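Putative adhesin (Bacteroides thetaiotaomicron, PDB 4QDG) is a putative adhesin and lipoprotein of the FimB/Mfa2 fimbrillin family, probably serving at the outer membrane as an anchor protein of a pilus. Local coordinates at residues 224-236 / 270-283. Numbering follows the deposited sequence.
Sequences SRLMVRDWYSPKL and QEFLDRESEWSMIF. With MG (magnesium ion), chain D.
Arg-225 grips Asp-274 side-on with two nitrogens. Arg-225 NE donates to Asp-274 OD1 at 2.9 Å, and Arg-225 NH2 donates to Asp-274 OD2 at the same length. The carboxylate lies at the guanidinium edge, but the two planes are turned 40° apart. The chain of Arg-225 is extended from CG to NE, which carries the guanidinium to Asp-274. Gln-270 NE2 donates to Asp-274 OD1 at 3.0 Å, from the opposite face of the carboxylate plane to Arg-225 NE. Gln-270 NE2 also donates to Leu-226 O at 2.9 Å, with an N-H...O angle of 169°. Gln-270 OE1 accepts from Val-228 N at 3.2 Å and from a water shared with Val-228 O. A bend at chi2 (51°) turns this amide toward the loop backbone, where it pairs with one C=O and one N-H. The loop thus docks on helix 269-275 of this transthyretin-clan fimbrillin fold, just before strand 278-285. Val-228 CG2 packs on Leu-273 CD1 at 3.8 Å, the side chains crossing at about a right angle. Further along, Leu-236 CD2 meets the Phe-283 ring. A second water links Leu-226 N to Leu-273 O. That carbonyl also binds magnesium, together with Glu-276 O, a water and Asn-151 OD1. This Asn-151 oxygen also accepts from Trp-279 NE1, and Leu-226 CD1 packs by that indole nitrogen.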
loop_
_atom_site.group_PDB
_atom_site.type_symbol
_atom_site.label_atom_id
_atom_site.label_comp_id
_atom_site.label_asym_id
_atom_site.label_seq_id
_atom_site.Cartn_x
_atom_site.Cartn_y
_atom_site.Cartn_z
ATOM N N SER A 224 -4.735 0.779 -3.230
ATOM C CA SER A 224 -4.807 0.843 -1.780
ATOM C C SER A 224 -4.508 -0.596 -1.231
ATOM O O SER A 224 -3.940 -1.428 -1.951
ATOM C CB SER A 224 -6.169 1.394 -1.354
ATOM O OG SER A 224 -6.318 1.504 0.045
ATOM N N ARG A 225 -4.868 -0.876 0.026
ATOM C CA ARG A 225 -4.520 -2.126 0.710
ATOM C C ARG A 225 -5.108 -3.406 0.070
ATOM O O ARG A 225 -6.301 -3.493 -0.265
ATOM C CB ARG A 225 -4.905 -2.048 2.194
ATOM C CG ARG A 225 -4.196 -3.056 3.056
ATOM C CD ARG A 225 -4.623 -2.995 4.493
ATOM N NE ARG A 225 -3.943 -4.017 5.301
ATOM C CZ ARG A 225 -4.233 -4.274 6.572
ATOM N NH1 ARG A 225 -5.211 -3.616 7.185
ATOM N NH2 ARG A 225 -3.569 -5.212 7.233
ATOM N N LEU A 226 -4.230 -4.399 -0.079
ATOM C CA LEU A 226 -4.555 -5.741 -0.559
ATOM C C LEU A 226 -4.840 -6.625 0.660
ATOM O O LEU A 226 -3.965 -6.800 1.515
ATOM C CB LEU A 226 -3.408 -6.310 -1.385
ATOM C CG LEU A 226 -3.097 -5.589 -2.704
ATOM C CD1 LEU A 226 -1.802 -6.170 -3.341
ATOM C CD2 LEU A 226 -4.323 -5.650 -3.655
HETATM N N MSE A 227 -6.093 -7.087 0.807
HETATM C CA MSE A 227 -6.514 -7.914 1.931
HETATM C C MSE A 227 -7.292 -9.140 1.510
HETATM O O MSE A 227 -8.137 -9.058 0.629
HETATM C CB MSE A 227 -7.422 -7.122 2.905
HETATM C CG MSE A 227 -6.731 -5.966 3.587
HETATM SE SE MSE A 227 -7.680 -5.347 5.169
HETATM C CE MSE A 227 -7.109 -6.774 6.521
ATOM N N VAL A 228 -7.081 -10.255 2.215
ATOM C CA VAL A 228 -7.922 -11.448 2.079
ATOM C C VAL A 228 -9.167 -11.177 2.950
ATOM O O VAL A 228 -9.028 -10.946 4.152
ATOM C CB VAL A 228 -7.197 -12.752 2.525
ATOM C CG1 VAL A 228 -8.169 -13.929 2.544
ATOM C CG2 VAL A 228 -5.999 -13.062 1.640
ATOM N N ARG A 229 -10.347 -11.160 2.365
ATOM C CA ARG A 229 -11.604 -10.994 3.117
ATOM C C ARG A 229 -12.705 -11.717 2.375
ATOM O O ARG A 229 -12.563 -11.951 1.179
ATOM C CB ARG A 229 -11.969 -9.527 3.389
ATOM C CG ARG A 229 -12.198 -8.717 2.130
ATOM C CD ARG A 229 -11.571 -7.366 2.310
ATOM N NE ARG A 229 -11.909 -6.438 1.226
ATOM C CZ ARG A 229 -11.150 -6.217 0.159
ATOM N NH1 ARG A 229 -10.042 -6.915 -0.032
ATOM N NH2 ARG A 229 -11.494 -5.299 -0.726
ATOM N N ASP A 230 -13.781 -12.097 3.068
ATOM C CA ASP A 230 -14.817 -12.876 2.399
ATOM C C ASP A 230 -15.825 -11.987 1.627
ATOM O O ASP A 230 -16.596 -12.541 0.856
ATOM C CB ASP A 230 -15.522 -13.886 3.358
ATOM C CG ASP A 230 -16.120 -13.350 4.644
ATOM O OD1 ASP A 230 -16.532 -12.163 4.670
ATOM O OD2 ASP A 230 -16.231 -14.135 5.620
ATOM N N TRP A 231 -15.766 -10.638 1.763
ATOM C CA TRP A 231 -16.724 -9.752 1.081
ATOM C C TRP A 231 -16.218 -9.146 -0.243
ATOM O O TRP A 231 -17.020 -8.592 -0.986
ATOM C CB TRP A 231 -17.256 -8.644 2.017
ATOM C CG TRP A 231 -16.215 -7.818 2.711
ATOM C CD1 TRP A 231 -15.697 -8.033 3.956
ATOM C CD2 TRP A 231 -15.665 -6.574 2.254
ATOM N NE1 TRP A 231 -14.814 -7.028 4.284
ATOM C CE2 TRP A 231 -14.805 -6.096 3.272
ATOM C CE3 TRP A 231 -15.797 -5.820 1.071
ATOM C CZ2 TRP A 231 -14.081 -4.901 3.144
ATOM C CZ3 TRP A 231 -15.071 -4.640 0.946
ATOM C CH2 TRP A 231 -14.222 -4.195 1.973
ATOM N N TYR A 232 -14.931 -9.274 -0.566
ATOM C CA TYR A 232 -14.432 -8.811 -1.855
ATOM C C TYR A 232 -13.265 -9.637 -2.309
ATOM O O TYR A 232 -12.379 -9.959 -1.532
ATOM C CB TYR A 232 -14.076 -7.305 -1.929
ATOM C CG TYR A 232 -14.388 -6.764 -3.309
ATOM C CD1 TYR A 232 -15.687 -6.409 -3.654
ATOM C CD2 TYR A 232 -13.420 -6.749 -4.313
ATOM C CE1 TYR A 232 -16.012 -6.017 -4.945
ATOM C CE2 TYR A 232 -13.741 -6.377 -5.617
ATOM C CZ TYR A 232 -15.038 -5.987 -5.919
ATOM O OH TYR A 232 -15.424 -5.607 -7.176
ATOM N N SER A 233 -13.279 -9.961 -3.602
ATOM C CA SER A 233 -12.250 -10.718 -4.304
ATOM C C SER A 233 -11.680 -9.793 -5.410
ATOM O O SER A 233 -12.248 -9.707 -6.498
ATOM C CB SER A 233 -12.836 -12.017 -4.860
ATOM O OG SER A 233 -11.824 -12.825 -5.433
ATOM N N PRO A 234 -10.600 -9.031 -5.112
ATOM C CA PRO A 234 -10.040 -8.109 -6.130
ATOM C C PRO A 234 -9.646 -8.830 -7.428
ATOM O O PRO A 234 -9.115 -9.968 -7.398
ATOM C CB PRO A 234 -8.808 -7.506 -5.442
ATOM C CG PRO A 234 -9.000 -7.779 -3.995
ATOM C CD PRO A 234 -9.823 -8.994 -3.856
ATOM N N LYS A 235 -9.916 -8.149 -8.555
ATOM C CA LYS A 235 -9.652 -8.704 -9.869
ATOM C C LYS A 235 -8.640 -7.896 -10.684
ATOM O O LYS A 235 -8.652 -6.661 -10.659
ATOM C CB LYS A 235 -10.966 -8.810 -10.662
ATOM C CG LYS A 235 -11.974 -9.816 -10.101
ATOM C CD LYS A 235 -11.682 -11.259 -10.523
ATOM C CE LYS A 235 -12.685 -12.234 -9.956
ATOM N NZ LYS A 235 -12.460 -12.486 -8.508
ATOM N N LEU A 236 -7.771 -8.613 -11.437
ATOM C CA LEU A 236 -6.850 -8.023 -12.401
ATOM C C LEU A 236 -7.437 -8.380 -13.754
ATOM O O LEU A 236 -7.735 -9.556 -14.003
ATOM C CB LEU A 236 -5.381 -8.432 -12.285
ATOM C CG LEU A 236 -4.499 -8.047 -13.489
ATOM C CD1 LEU A 236 -4.227 -6.530 -13.531
ATOM C CD2 LEU A 236 -3.197 -8.815 -13.486
ATOM N N GLN A 270 -1.909 -12.286 5.108
ATOM C CA GLN A 270 -2.097 -10.832 5.251
ATOM C C GLN A 270 -0.756 -10.109 5.443
ATOM O O GLN A 270 -0.541 -9.057 4.842
ATOM C CB GLN A 270 -3.080 -10.477 6.393
ATOM C CG GLN A 270 -3.550 -9.015 6.295
ATOM C CD GLN A 270 -4.075 -8.660 4.906
ATOM O OE1 GLN A 270 -5.022 -9.266 4.402
ATOM N NE2 GLN A 270 -3.424 -7.723 4.233
ATOM N N GLU A 271 0.149 -10.694 6.242
ATOM C CA GLU A 271 1.506 -10.160 6.492
ATOM C C GLU A 271 2.285 -10.023 5.192
ATOM O O GLU A 271 2.964 -9.018 4.991
ATOM C CB GLU A 271 2.277 -11.046 7.478
ATOM C CG GLU A 271 3.709 -10.582 7.721
ATOM C CD GLU A 271 4.462 -11.274 8.841
ATOM O OE1 GLU A 271 3.925 -12.242 9.418
ATOM O OE2 GLU A 271 5.599 -10.848 9.143
ATOM N N PHE A 272 2.212 -11.047 4.336
ATOM C CA PHE A 272 2.828 -11.085 3.005
ATOM C C PHE A 272 2.227 -9.961 2.138
ATOM O O PHE A 272 2.976 -9.199 1.500
ATOM C CB PHE A 272 2.595 -12.484 2.363
ATOM C CG PHE A 272 3.017 -12.613 0.924
ATOM C CD1 PHE A 272 4.363 -12.705 0.582
ATOM C CD2 PHE A 272 2.069 -12.608 -0.100
ATOM C CE1 PHE A 272 4.759 -12.803 -0.760
ATOM C CE2 PHE A 272 2.463 -12.708 -1.433
ATOM C CZ PHE A 272 3.805 -12.819 -1.751
ATOM N N LEU A 273 0.883 -9.835 2.144
ATOM C CA LEU A 273 0.215 -8.787 1.355
ATOM C C LEU A 273 0.528 -7.384 1.872
ATOM O O LEU A 273 0.498 -6.436 1.077
ATOM C CB LEU A 273 -1.291 -8.988 1.300
ATOM C CG LEU A 273 -1.784 -10.275 0.636
ATOM C CD1 LEU A 273 -3.253 -10.504 0.973
ATOM C CD2 LEU A 273 -1.544 -10.242 -0.897
ATOM N N ASP A 274 0.841 -7.250 3.200
ATOM C CA ASP A 274 1.210 -5.951 3.769
ATOM C C ASP A 274 2.698 -5.683 3.651
ATOM O O ASP A 274 3.052 -4.568 3.292
ATOM C CB ASP A 274 0.786 -5.801 5.233
ATOM C CG ASP A 274 -0.686 -5.945 5.508
ATOM O OD1 ASP A 274 -1.484 -5.440 4.705
ATOM O OD2 ASP A 274 -1.040 -6.516 6.580
ATOM N N ARG A 275 3.570 -6.671 3.922
ATOM C CA ARG A 275 5.035 -6.461 3.855
ATOM C C ARG A 275 5.531 -6.145 2.433
ATOM O O ARG A 275 6.456 -5.372 2.277
ATOM C CB ARG A 275 5.816 -7.670 4.383
ATOM C CG ARG A 275 5.835 -7.784 5.883
ATOM C CD ARG A 275 6.839 -8.847 6.291
ATOM N NE ARG A 275 6.850 -9.032 7.737
ATOM C CZ ARG A 275 7.603 -8.335 8.590
ATOM N NH1 ARG A 275 8.460 -7.419 8.141
ATOM N NH2 ARG A 275 7.526 -8.569 9.893
ATOM N N GLU A 276 4.948 -6.776 1.430
ATOM C CA GLU A 276 5.341 -6.532 0.061
ATOM C C GLU A 276 4.469 -5.438 -0.537
ATOM O O GLU A 276 3.247 -5.525 -0.475
ATOM C CB GLU A 276 5.284 -7.813 -0.796
ATOM C CG GLU A 276 5.826 -7.597 -2.209
ATOM C CD GLU A 276 7.260 -7.115 -2.248
ATOM O OE1 GLU A 276 8.173 -7.974 -2.234
ATOM O OE2 GLU A 276 7.474 -5.879 -2.269
ATOM N N SER A 277 5.092 -4.397 -1.089
ATOM C CA SER A 277 4.355 -3.277 -1.690
ATOM C C SER A 277 4.720 -3.058 -3.183
ATOM O O SER A 277 4.092 -2.244 -3.860
ATOM C CB SER A 277 4.613 -2.001 -0.893
ATOM O OG SER A 277 5.988 -1.644 -0.965
ATOM N N GLU A 278 5.745 -3.759 -3.666
ATOM C CA GLU A 278 6.237 -3.666 -5.032
ATOM C C GLU A 278 6.045 -5.008 -5.662
ATOM O O GLU A 278 6.664 -5.969 -5.234
ATOM C CB GLU A 278 7.711 -3.187 -5.080
ATOM C CG GLU A 278 7.928 -1.739 -4.635
ATOM C CD GLU A 278 7.336 -0.616 -5.479
ATOM O OE1 GLU A 278 7.112 -0.828 -6.693
ATOM O OE2 GLU A 278 7.132 0.494 -4.929
ATOM N N TRP A 279 5.084 -5.100 -6.597
ATOM C CA TRP A 279 4.699 -6.348 -7.249
ATOM C C TRP A 279 4.916 -6.294 -8.733
ATOM O O TRP A 279 4.727 -5.242 -9.353
ATOM C CB TRP A 279 3.208 -6.612 -6.991
ATOM C CG TRP A 279 2.787 -6.571 -5.546
ATOM C CD1 TRP A 279 2.281 -5.500 -4.869
ATOM C CD2 TRP A 279 2.733 -7.681 -4.641
ATOM N NE1 TRP A 279 1.966 -5.858 -3.582
ATOM C CE2 TRP A 279 2.223 -7.194 -3.413
ATOM C CE3 TRP A 279 3.119 -9.034 -4.730
ATOM C CZ2 TRP A 279 2.047 -8.021 -2.293
ATOM C CZ3 TRP A 279 2.949 -9.851 -3.620
ATOM C CH2 TRP A 279 2.423 -9.340 -2.418
ATOM N N SER A 280 5.251 -7.438 -9.331
ATOM C CA SER A 280 5.399 -7.534 -10.779
ATOM C C SER A 280 4.867 -8.866 -11.236
ATOM O O SER A 280 5.020 -9.876 -10.533
ATOM C CB SER A 280 6.826 -7.275 -11.255
ATOM O OG SER A 280 7.747 -8.274 -10.865
HETATM N N MSE A 281 4.129 -8.855 -12.343
HETATM C CA MSE A 281 3.521 -10.076 -12.859
HETATM C C MSE A 281 3.697 -10.169 -14.356
HETATM O O MSE A 281 3.254 -9.283 -15.083
HETATM C CB MSE A 281 2.039 -10.141 -12.508
HETATM C CG MSE A 281 1.739 -10.012 -11.037
HETATM SE SE MSE A 281 -0.196 -9.998 -10.771
HETATM C CE MSE A 281 -0.526 -11.934 -10.933
ATOM N N ILE A 282 4.320 -11.250 -14.812
ATOM C CA ILE A 282 4.545 -11.475 -16.237
ATOM C C ILE A 282 3.605 -12.573 -16.716
ATOM O O ILE A 282 3.637 -13.687 -16.195
ATOM C CB ILE A 282 6.022 -11.796 -16.593
ATOM C CG1 ILE A 282 6.973 -10.700 -16.036
ATOM C CG2 ILE A 282 6.170 -11.951 -18.113
ATOM C CD1 ILE A 282 8.420 -11.064 -16.069
ATOM N N PHE A 283 2.767 -12.230 -17.701
ATOM C CA PHE A 283 1.857 -13.157 -18.353
ATOM C C PHE A 283 2.416 -13.451 -19.750
ATOM O O PHE A 283 2.808 -12.526 -20.470
ATOM C CB PHE A 283 0.425 -12.589 -18.409
ATOM C CG PHE A 283 -0.226 -12.365 -17.057
ATOM C CD1 PHE A 283 0.001 -11.194 -16.340
ATOM C CD2 PHE A 283 -1.088 -13.311 -16.516
ATOM C CE1 PHE A 283 -0.600 -10.988 -15.090
ATOM C CE2 PHE A 283 -1.684 -13.107 -15.269
ATOM C CZ PHE A 283 -1.442 -11.940 -14.567
HETATM MG MG MG D . 1.424 -4.551 0.334
HETATM O O HOH W 1 -1.372 -4.237 0.971
HETATM O O HOH W 2 -6.799 -10.612 6.008
HETATM O O HOH W 3 1.674 -2.577 1.167
#